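Long-range contacts in tail spike protein (Acinetobacter phage vB_AbaP_AS12, PDB 6EU4), which probably serves as the phage's trimeric receptor-binding spike, recognising and perhaps cleaving the capsular polysaccharide of its Acinetobacter baumannii host: residues Gly285-Met296 against Leu314-Val325; Ala479-Ile487 against Val498-Asn506. All coordinates share one frame; numbering follows the deposited sequence.

Contact 1: Gly285-Met296 against Leu314-Val325; sequences GWDLNKMQGCTM and LFKIVYSNVTMV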
# COMPACT_ATOMS: atom_id res chain seq x y z
N GLY A 285 17.21 1.10 14.63
CA GLY A 285 17.20 1.68 13.30
C GLY A 285 16.26 2.87 13.23
O GLY A 285 16.65 3.99 12.90
N TRP A 286 15.00 2.62 13.57
CA TRP A 286 13.96 3.63 13.63
C TRP A 286 13.38 3.63 15.03
O TRP A 286 12.99 2.57 15.54
CB TRP A 286 12.85 3.32 12.64
CG TRP A 286 13.24 3.29 11.22
CD1 TRP A 286 13.93 2.31 10.57
CD2 TRP A 286 12.95 4.30 10.24
NE1 TRP A 286 14.08 2.64 9.24
CE2 TRP A 286 13.48 3.86 9.02
CE3 TRP A 286 12.28 5.53 10.29
CZ2 TRP A 286 13.39 4.61 7.85
CZ3 TRP A 286 12.18 6.27 9.12
CH2 TRP A 286 12.73 5.80 7.91
N ASP A 287 13.37 4.79 15.67
CA ASP A 287 12.82 4.97 17.00
C ASP A 287 11.66 5.95 16.82
O ASP A 287 11.88 7.16 16.71
CB ASP A 287 13.89 5.50 17.96
CG ASP A 287 13.40 5.64 19.39
OD1 ASP A 287 12.16 5.63 19.61
OD2 ASP A 287 14.25 5.76 20.31
N LEU A 288 10.43 5.42 16.73
CA LEU A 288 9.25 6.18 16.38
C LEU A 288 8.30 6.25 17.56
O LEU A 288 7.97 5.23 18.18
CB LEU A 288 8.53 5.55 15.19
CG LEU A 288 9.39 5.28 13.96
CD1 LEU A 288 8.52 4.69 12.88
CD2 LEU A 288 10.09 6.55 13.46
N ASN A 289 7.88 7.46 17.89
CA ASN A 289 6.97 7.71 18.99
C ASN A 289 5.90 8.70 18.53
O ASN A 289 6.23 9.75 17.96
CB ASN A 289 7.74 8.26 20.20
CG ASN A 289 6.83 8.57 21.36
OD1 ASN A 289 5.96 7.77 21.74
ND2 ASN A 289 7.02 9.76 21.95
N LYS A 290 4.64 8.34 18.73
CA LYS A 290 3.49 9.17 18.34
C LYS A 290 3.55 9.53 16.86
O LYS A 290 3.25 10.66 16.46
CB LYS A 290 3.41 10.42 19.22
CG LYS A 290 3.14 10.13 20.69
CD LYS A 290 1.68 9.72 20.96
CE LYS A 290 1.38 9.62 22.47
NZ LYS A 290 -0.08 9.45 22.76
N MSE A 291 3.87 8.54 16.04
CA MSE A 291 3.94 8.72 14.61
C MSE A 291 2.64 8.27 13.95
O MSE A 291 2.48 7.08 13.63
CB MSE A 291 5.16 7.96 14.05
CG MSE A 291 6.46 8.76 14.20
SE MSE A 291 6.62 10.19 12.85
CE MSE A 291 7.70 9.30 11.54
N GLN A 292 1.73 9.21 13.75
CA GLN A 292 0.43 8.92 13.17
C GLN A 292 0.46 9.10 11.66
O GLN A 292 1.08 10.04 11.15
CB GLN A 292 -0.65 9.83 13.78
CG GLN A 292 -0.49 10.12 15.27
CD GLN A 292 -0.41 8.86 16.10
OE1 GLN A 292 -0.67 7.76 15.61
NE2 GLN A 292 -0.04 9.00 17.36
N GLY A 293 -0.27 8.24 10.94
CA GLY A 293 -0.37 8.42 9.49
C GLY A 293 0.95 8.34 8.74
O GLY A 293 1.16 9.10 7.78
N CYS A 294 1.82 7.40 9.12
CA CYS A 294 3.16 7.27 8.56
C CYS A 294 3.23 6.14 7.55
O CYS A 294 2.82 5.01 7.85
CB CYS A 294 4.15 7.02 9.69
SG CYS A 294 5.82 6.68 9.14
N THR A 295 3.77 6.42 6.37
CA THR A 295 3.95 5.41 5.34
C THR A 295 5.43 5.35 4.98
O THR A 295 6.05 6.39 4.70
CB THR A 295 3.12 5.71 4.07
OG1 THR A 295 1.73 5.90 4.39
CG2 THR A 295 3.22 4.54 3.09
N MSE A 296 5.96 4.12 4.92
CA MSE A 296 7.29 3.84 4.40
C MSE A 296 7.15 3.01 3.14
O MSE A 296 6.46 1.99 3.15
CB MSE A 296 8.12 3.11 5.45
CG MSE A 296 8.20 3.89 6.76
SE MSE A 296 9.01 2.71 8.12
CE MSE A 296 10.71 2.48 7.32
N LEU A 314 15.18 -3.39 15.40
CA LEU A 314 15.27 -2.67 14.13
C LEU A 314 14.30 -1.50 14.13
O LEU A 314 14.68 -0.35 13.84
CB LEU A 314 14.98 -3.60 12.95
CG LEU A 314 14.92 -2.95 11.57
CD1 LEU A 314 16.16 -2.14 11.26
CD2 LEU A 314 14.72 -4.02 10.50
N PHE A 315 13.03 -1.78 14.46
CA PHE A 315 11.97 -0.79 14.58
C PHE A 315 11.42 -0.79 16.00
O PHE A 315 10.94 -1.82 16.50
CB PHE A 315 10.80 -1.11 13.64
CG PHE A 315 11.19 -1.38 12.21
CD1 PHE A 315 11.51 -0.33 11.36
CD2 PHE A 315 11.14 -2.67 11.68
CE1 PHE A 315 11.84 -0.57 10.04
CE2 PHE A 315 11.48 -2.92 10.37
CZ PHE A 315 11.82 -1.87 9.54
N LYS A 316 11.45 0.37 16.63
CA LYS A 316 10.75 0.62 17.88
C LYS A 316 9.62 1.59 17.54
O LYS A 316 9.87 2.72 17.12
CB LYS A 316 11.68 1.20 18.93
CG LYS A 316 10.94 1.57 20.21
CD LYS A 316 11.87 2.15 21.28
CE LYS A 316 11.14 2.46 22.53
NZ LYS A 316 12.09 3.01 23.58
N ILE A 317 8.38 1.13 17.70
CA ILE A 317 7.20 1.87 17.24
C ILE A 317 6.21 1.95 18.39
O ILE A 317 5.60 0.95 18.77
CB ILE A 317 6.57 1.24 15.99
CG1 ILE A 317 7.66 1.10 14.91
CG2 ILE A 317 5.42 2.10 15.50
CD1 ILE A 317 7.17 0.62 13.55
N VAL A 318 6.05 3.15 18.94
CA VAL A 318 5.29 3.39 20.15
C VAL A 318 4.19 4.40 19.85
O VAL A 318 4.45 5.48 19.31
CB VAL A 318 6.21 3.87 21.28
CG1 VAL A 318 5.43 4.23 22.51
CG2 VAL A 318 7.25 2.77 21.60
N TYR A 319 2.96 4.05 20.22
CA TYR A 319 1.76 4.89 20.03
C TYR A 319 1.73 5.54 18.64
O TYR A 319 1.48 6.74 18.49
CB TYR A 319 1.66 5.93 21.13
CG TYR A 319 1.45 5.30 22.49
CD1 TYR A 319 0.34 4.50 22.74
CD2 TYR A 319 2.33 5.54 23.53
CE1 TYR A 319 0.15 3.91 23.99
CE2 TYR A 319 2.14 4.98 24.78
CZ TYR A 319 1.05 4.15 25.00
OH TYR A 319 0.85 3.59 26.25
N SER A 320 1.90 4.71 17.61
CA SER A 320 2.02 5.14 16.23
C SER A 320 1.13 4.28 15.36
O SER A 320 0.68 3.20 15.77
CB SER A 320 3.47 5.02 15.73
OG SER A 320 4.35 5.77 16.54
N ASN A 321 0.88 4.72 14.12
CA ASN A 321 0.31 3.82 13.13
C ASN A 321 1.06 4.01 11.81
O ASN A 321 1.16 5.12 11.29
CB ASN A 321 -1.22 3.99 13.00
CG ASN A 321 -1.67 5.26 12.26
OD1 ASN A 321 -1.53 6.39 12.75
ND2 ASN A 321 -2.31 5.05 11.11
N VAL A 322 1.63 2.90 11.32
CA VAL A 322 2.66 2.88 10.29
C VAL A 322 2.33 1.78 9.30
O VAL A 322 1.96 0.67 9.70
CB VAL A 322 4.06 2.62 10.87
CG1 VAL A 322 5.11 2.51 9.77
CG2 VAL A 322 4.44 3.69 11.91
N THR A 323 2.48 2.08 8.01
CA THR A 323 2.40 1.08 6.95
C THR A 323 3.75 1.01 6.26
O THR A 323 4.29 2.05 5.86
CB THR A 323 1.34 1.44 5.90
OG1 THR A 323 0.04 1.54 6.50
CG2 THR A 323 1.27 0.37 4.82
N MSE A 324 4.27 -0.21 6.11
CA MSE A 324 5.52 -0.46 5.40
C MSE A 324 5.20 -1.23 4.13
O MSE A 324 4.73 -2.37 4.19
CB MSE A 324 6.50 -1.25 6.28
CG MSE A 324 6.76 -0.65 7.59
SE MSE A 324 8.19 -1.68 8.46
CE MSE A 324 8.06 -0.83 10.19
N VAL A 325 5.45 -0.62 2.98
CA VAL A 325 5.09 -1.17 1.68
C VAL A 325 6.38 -1.58 0.97
O VAL A 325 7.17 -0.73 0.57
CB VAL A 325 4.29 -0.16 0.84
CG1 VAL A 325 3.75 -0.83 -0.40
CG2 VAL A 325 3.17 0.43 1.65
O HOH W 1 13.53 5.28 22.73
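The indole of Trp-286 runs alongside the phenyl ring of Phe-315, its CD1 3.6 Å from Phe-315 CE1; the rings are neither parallel nor perpendicular, their planes being inclined at 34°. Two methionines, both deposited as selenomethionine (atom SE), pack around them. A bend at the last torsion of Met-296 (chi3 63°) brings its CE over the rim of one indole face, while the extended Met-324 reaches further and sets its own CE over the centre of the phenyl ring, opposite Leu-314 CG. A flexible, unbranched methionine chain can lay its methyl on a ring face in this way. Leu-288 CD1 packs 4.2 Å from Ile-317 CG1, and Cys-294 CB lies 4.0 Å from Val-322 CG2, extending the apolar face of Trp-286 and Phe-315. On the other face Asp-287 and the fully extended Lys-316 run together, their OD2 and NZ joined through one water; Asp-287 also makes a salt bridge to Arg-253.

Parallel ladders hold these layers in register, Trp-286 to Asn-289 on Phe-315 to Val-318 and Cys-294 to Met-296 on Val-322 to Met-324. Between them the pairing slips by one residue. In the turn there Ser-320 OG accepts from Met-291 N (2.9 Å) and donates to Val-318 O (2.8 Å), which Lys-290 N also grips. Asn-321 OD1 takes the N-H of Gly-293 (2.9 Å) from 45° above its carbonyl plane and is also bonded by Asn-351 of the second subunit. Gly-293 has positive phi, which a residue without a side chain adopts easily.

The segments are successive coils of a parallel beta-helix, the rod characteristic of many tailspikes. Strands 253-257 and 268-274 flank 285-296, strands 336-341 and 344-348 flank 314-325, and Thr-295 OG1 bonds Ser-298 and Thr-326 of the second subunit, Thr-323 OG1 the same Thr-326.

Contact 2: Ala479-Ile487 against Val498-Asn506; sequences AKSLGNESI and VLVQSSTAN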
# COMPACT_ATOMS: atom_id res chain seq x y z
N ALA A 479 -11.70 -33.99 6.51
CA ALA A 479 -11.37 -34.55 7.82
C ALA A 479 -9.88 -34.33 8.12
O ALA A 479 -9.06 -34.19 7.21
CB ALA A 479 -11.69 -36.04 7.86
N LYS A 480 -9.55 -34.31 9.40
CA LYS A 480 -8.15 -34.38 9.82
C LYS A 480 -7.71 -35.83 9.86
O LYS A 480 -8.31 -36.65 10.56
CB LYS A 480 -7.95 -33.73 11.19
CG LYS A 480 -6.43 -33.62 11.58
CD LYS A 480 -6.25 -32.84 12.87
CE LYS A 480 -4.82 -32.32 13.06
NZ LYS A 480 -3.79 -33.39 13.13
N SER A 481 -6.67 -36.16 9.10
CA SER A 481 -6.21 -37.54 8.98
C SER A 481 -5.31 -37.86 10.17
O SER A 481 -4.30 -37.19 10.38
CB SER A 481 -5.47 -37.77 7.66
OG SER A 481 -5.24 -39.15 7.45
N LEU A 482 -5.68 -38.89 10.93
CA LEU A 482 -4.95 -39.23 12.15
C LEU A 482 -3.79 -40.16 11.86
O LEU A 482 -3.86 -41.05 11.00
CB LEU A 482 -5.89 -39.91 13.15
CG LEU A 482 -7.07 -39.06 13.61
CD1 LEU A 482 -8.08 -39.93 14.35
CD2 LEU A 482 -6.59 -37.92 14.48
N GLY A 483 -2.71 -39.98 12.61
CA GLY A 483 -1.63 -40.95 12.65
C GLY A 483 -1.92 -42.03 13.66
O GLY A 483 -3.07 -42.41 13.91
N ASN A 484 -0.86 -42.54 14.28
CA ASN A 484 -0.99 -43.51 15.37
C ASN A 484 -1.25 -42.71 16.65
O ASN A 484 -0.37 -42.49 17.48
CB ASN A 484 0.26 -44.37 15.50
CG ASN A 484 0.11 -45.46 16.55
OD1 ASN A 484 -1.01 -45.79 16.97
ND2 ASN A 484 1.22 -46.03 16.97
N GLU A 485 -2.49 -42.26 16.80
CA GLU A 485 -2.81 -41.38 17.90
C GLU A 485 -4.16 -41.75 18.48
O GLU A 485 -4.99 -42.39 17.83
CB GLU A 485 -2.77 -39.89 17.49
CG GLU A 485 -3.44 -39.55 16.20
CD GLU A 485 -3.09 -38.13 15.70
OE1 GLU A 485 -3.27 -37.15 16.46
OE2 GLU A 485 -2.65 -38.00 14.54
N SER A 486 -4.36 -41.34 19.73
CA SER A 486 -5.57 -41.67 20.45
C SER A 486 -6.62 -40.59 20.28
O SER A 486 -6.36 -39.41 20.51
CB SER A 486 -5.27 -41.86 21.94
OG SER A 486 -6.49 -41.92 22.67
N ILE A 487 -7.83 -41.00 19.90
CA ILE A 487 -8.94 -40.05 19.83
C ILE A 487 -9.51 -39.75 21.20
O ILE A 487 -10.38 -38.87 21.32
CB ILE A 487 -10.04 -40.58 18.89
CG1 ILE A 487 -10.58 -41.93 19.36
CG2 ILE A 487 -9.53 -40.67 17.47
CD1 ILE A 487 -11.92 -42.30 18.68
N VAL A 498 -13.87 -32.98 12.56
CA VAL A 498 -14.02 -34.28 11.91
C VAL A 498 -12.64 -34.91 11.73
O VAL A 498 -11.70 -34.26 11.25
CB VAL A 498 -14.73 -34.15 10.55
CG1 VAL A 498 -14.88 -35.54 9.92
CG2 VAL A 498 -16.09 -33.44 10.71
N LEU A 499 -12.54 -36.19 12.11
CA LEU A 499 -11.33 -36.99 12.06
C LEU A 499 -11.55 -38.19 11.15
O LEU A 499 -12.66 -38.73 11.06
CB LEU A 499 -10.95 -37.49 13.47
CG LEU A 499 -11.18 -36.50 14.62
CD1 LEU A 499 -10.99 -37.19 15.94
CD2 LEU A 499 -10.26 -35.31 14.47
N VAL A 500 -10.48 -38.64 10.51
CA VAL A 500 -10.50 -39.89 9.77
C VAL A 500 -9.32 -40.73 10.23
O VAL A 500 -8.20 -40.22 10.39
CB VAL A 500 -10.49 -39.70 8.24
CG1 VAL A 500 -9.26 -38.91 7.77
CG2 VAL A 500 -10.57 -41.05 7.54
N GLN A 501 -9.56 -42.01 10.46
CA GLN A 501 -8.49 -42.98 10.69
C GLN A 501 -8.60 -44.02 9.59
O GLN A 501 -9.48 -44.89 9.63
CB GLN A 501 -8.58 -43.63 12.07
CG GLN A 501 -7.49 -44.68 12.30
CD GLN A 501 -6.11 -44.15 12.00
OE1 GLN A 501 -5.62 -44.31 10.88
NE2 GLN A 501 -5.48 -43.50 12.97
N SER A 502 -7.72 -43.93 8.59
CA SER A 502 -7.78 -44.84 7.46
C SER A 502 -6.91 -46.07 7.64
O SER A 502 -6.97 -46.97 6.80
CB SER A 502 -7.38 -44.11 6.17
OG SER A 502 -6.01 -43.73 6.20
N SER A 503 -6.11 -46.14 8.69
CA SER A 503 -5.25 -47.29 8.95
C SER A 503 -5.90 -48.22 9.97
O SER A 503 -6.11 -47.83 11.13
CB SER A 503 -3.89 -46.82 9.45
OG SER A 503 -3.19 -47.89 10.07
N THR A 504 -6.21 -49.45 9.55
CA THR A 504 -6.85 -50.38 10.47
C THR A 504 -5.92 -50.75 11.62
O THR A 504 -6.39 -51.05 12.73
CB THR A 504 -7.31 -51.64 9.73
OG1 THR A 504 -6.20 -52.28 9.10
CG2 THR A 504 -8.35 -51.30 8.67
N ALA A 505 -4.60 -50.70 11.39
CA ALA A 505 -3.63 -51.03 12.43
C ALA A 505 -3.63 -49.99 13.55
O ALA A 505 -3.31 -50.33 14.70
CB ALA A 505 -2.23 -51.14 11.83
N ASN A 506 -3.98 -48.74 13.25
CA ASN A 506 -4.01 -47.69 14.26
C ASN A 506 -5.40 -47.47 14.85
O ASN A 506 -5.53 -46.72 15.83
CB ASN A 506 -3.49 -46.37 13.67
CG ASN A 506 -2.00 -46.43 13.35
OD1 ASN A 506 -1.28 -47.25 13.90
ND2 ASN A 506 -1.53 -45.55 12.46
O HOH W 2 -5.65 -41.72 8.80
O HOH W 3 -6.33 -40.64 5.54
O HOH W 4 -3.12 -43.66 10.54
O HOH W 5 -5.59 -43.89 15.71
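Gln-501 NE2 donates to Gly-483 O at 2.8 Å, with the acceptor lying in the plane of the amide, and to a water that in turn reaches Glu-485 O and Asn-506 O. The other end of the same amide is held too: OE1 receives the N-H of Ser-503 on an in-plane lone pair (2.9 Å) and a second water, which also bonds Leu-482 O and Asn-506 ND2. A bend at chi2 (51°) turns the long glutamine chain back toward the loop, and these partners on both ends fix its rotation. Nearby, the amides of Asn-484 and Asn-506 are stacked with planes 7° apart; Asn-511 bonds both Asn-484 OD1 and Asn-506 O.

Before these loops the two segments pair as short parallel strands, through Lys-480 N to Val-498 O (2.8 Å), Val-500 N to Lys-480 O and Leu-482 N to Val-500 O. Strand 474-481 is the outermost strand of a mixed sheet within this chain; its neighbour 496-501 pairs antiparallel with 520-526 on the far side.

The small Ala-479 lets its CB and Val-500 CG1 touch at 3.8 Å. Leu-482 lays CD1 on Leu-499 CB at 3.9 Å, and Ile-487 CG2 meets Leu-499 CD1 at 4.1 Å, with Leu-490 and Leu-494 also against Leu-499. Lys-480 turns its amine away to a cation-pi contact with Tyr-474 of the second subunit, whereas Ala-479 forms backbone hydrogen bonds with the third.

How the contacts relate
The two contacts follow one another along the chain, contact 1 closing before contact 2 opens, and they do not touch: their centres are 47 Å apart and their nearest atoms about 33 Å. The centre of contact 1 lies about 6 Å, and that of contact 2 about 43 Å, from the centre of the chain, contact 2 being in a separate mixed sheet. Both join parallel strands close in sequence, but the first is largely buried and the second only partly, with several waters. Contact 1 meets mainly the second subunit, contact 2 chiefly the third, with Lys-480 reaching the second; they lie at different levels of the trimer.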